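Local coordinates for protein pleckstrin homology domain (Shewanella amazonensis SB2B, PDB 3HSA) that is of unknown function but adopts a bacterial pleckstrin homology fold and assembles with further copies of itself, at residues A[26-29]-A[30-34]. Residues are numbered along the deposited sequence; the frame is centred on the assembly and turned at random.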
loop_
_atom_site.group_PDB
_atom_site.type_symbol
_atom_site.label_atom_id
_atom_site.label_comp_id
_atom_site.label_asym_id
_atom_site.label_seq_id
_atom_site.Cartn_x
_atom_site.Cartn_y
_atom_site.Cartn_z
ATOM N N PRO A 26 -21.388 -14.340 -16.995
ATOM C CA PRO A 26 -21.525 -13.006 -17.594
ATOM C C PRO A 26 -20.633 -11.887 -16.994
ATOM O O PRO A 26 -20.382 -10.881 -17.676
ATOM C CB PRO A 26 -23.007 -12.673 -17.365
ATOM C CG PRO A 26 -23.686 -14.017 -17.262
ATOM C CD PRO A 26 -22.677 -14.803 -16.459
ATOM N N ILE A 27 -20.158 -12.068 -15.751
ATOM C CA ILE A 27 -19.282 -11.108 -15.099
ATOM C C ILE A 27 -17.839 -11.602 -14.881
ATOM O O ILE A 27 -17.016 -10.905 -14.277
ATOM C CB ILE A 27 -19.918 -10.579 -13.789
ATOM C CG1 ILE A 27 -20.053 -11.658 -12.734
ATOM C CG2 ILE A 27 -21.300 -9.934 -14.106
ATOM C CD1 ILE A 27 -20.411 -11.120 -11.371
ATOM N N LEU A 28 -17.512 -12.772 -15.400
ATOM C CA LEU A 28 -16.169 -13.302 -15.267
ATOM C C LEU A 28 -15.377 -12.930 -16.507
ATOM O O LEU A 28 -15.952 -12.821 -17.558
ATOM C CB LEU A 28 -16.189 -14.815 -15.100
ATOM C CG LEU A 28 -16.919 -15.357 -13.886
ATOM C CD1 LEU A 28 -16.946 -16.918 -13.910
ATOM C CD2 LEU A 28 -16.293 -14.826 -12.591
ATOM N N GLY A 29 -14.066 -12.725 -16.353
ATOM C CA GLY A 29 -13.152 -12.501 -17.471
ATOM C C GLY A 29 -13.122 -13.729 -18.354
ATOM O O GLY A 29 -13.401 -14.839 -17.895
ATOM N N ASP A 30 -12.844 -13.560 -19.640
ATOM C CA ASP A 30 -12.825 -14.741 -20.544
ATOM C C ASP A 30 -11.655 -15.667 -20.154
ATOM O O ASP A 30 -11.706 -16.866 -20.379
ATOM C CB ASP A 30 -12.724 -14.347 -22.026
ATOM C CG ASP A 30 -13.715 -13.264 -22.417
ATOM O OD1 ASP A 30 -14.938 -13.547 -22.506
ATOM O OD2 ASP A 30 -13.257 -12.124 -22.624
ATOM N N ASN A 31 -10.615 -15.103 -19.546
ATOM C CA ASN A 31 -9.479 -15.899 -19.074
ATOM C C ASN A 31 -9.608 -16.263 -17.582
ATOM O O ASN A 31 -8.583 -16.423 -16.914
ATOM C CB ASN A 31 -8.174 -15.123 -19.298
ATOM C CG ASN A 31 -7.924 -14.824 -20.745
ATOM O OD1 ASN A 31 -8.467 -15.497 -21.642
ATOM N ND2 ASN A 31 -7.095 -13.814 -21.002
ATOM N N GLU A 32 -10.846 -16.411 -17.070
ATOM C CA GLU A 32 -11.072 -16.637 -15.642
ATOM C C GLU A 32 -11.841 -17.931 -15.440
ATOM O O GLU A 32 -12.764 -18.225 -16.183
ATOM C CB GLU A 32 -11.822 -15.437 -15.033
ATOM C CG GLU A 32 -11.965 -15.458 -13.497
ATOM C CD GLU A 32 -12.518 -14.163 -12.951
ATOM O OE1 GLU A 32 -13.042 -13.337 -13.736
ATOM O OE2 GLU A 32 -12.413 -13.965 -11.734
ATOM N N GLU A 33 -11.430 -18.727 -14.469
ATOM C CA GLU A 33 -12.145 -19.958 -14.139
ATOM C C GLU A 33 -12.435 -20.040 -12.654
ATOM O O GLU A 33 -11.641 -19.568 -11.840
ATOM C CB GLU A 33 -11.358 -21.201 -14.594
ATOM C CG GLU A 33 -9.980 -21.333 -14.034
ATOM C CD GLU A 33 -9.335 -22.681 -14.364
ATOM O OE1 GLU A 33 -9.475 -23.126 -15.539
ATOM O OE2 GLU A 33 -8.687 -23.276 -13.451
ATOM N N LEU A 34 -13.574 -20.625 -12.305
ATOM C CA LEU A 34 -13.886 -20.888 -10.918
ATOM C C LEU A 34 -13.046 -22.072 -10.529
ATOM O O LEU A 34 -12.935 -23.007 -11.299
ATOM C CB LEU A 34 -15.377 -21.233 -10.710
ATOM C CG LEU A 34 -16.399 -20.186 -11.167
ATOM C CD1 LEU A 34 -17.794 -20.547 -10.607
ATOM C CD2 LEU A 34 -15.979 -18.756 -10.807
#
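Leu-28 lays its side chain across that of Glu-32 at about a right angle, CD2 meeting the carboxylate carbon CD at 3.8 Å. The other methyl of Leu-28, CD1, touches CD2 of Leu-34 at 3.7 Å, the two leucines again crossing nearly at right angles. Between them the backbone turns: Gly-29 to Glu-32 form a type I beta turn, closed by a weak bond from Glu-32 N to Gly-29 O (3.1 Å). The Glu-32 side chain reaches across the open end of this turn, CG anti to the backbone N (chi1 -172°) and the chain extended beyond, which carries OE1 to Gly-29 N at 2.9 Å. That bond is fairly straight (161° at the hydrogen) and uses the anti lone pair of OE1. OE2 accepts a hydrogen bond from Thr-48 and forms a salt bridge with Arg-51, whose guanidinium also hydrogen-bonds to Ile-27 O. With an alanine in place of Glu-32, Gly-29 N, Thr-48 and Arg-51 would probably lose their carboxylate partner and one flank of Leu-28 be uncovered. The turn lies at the surface of the pleckstrin homology domain, in the loop between helix 21-24 and strand 34-37, an outermost strand, within this chain, of the four-stranded antiparallel sheet, with Leu-34 packed on Val-46 and Thr-48 of strand 44-48.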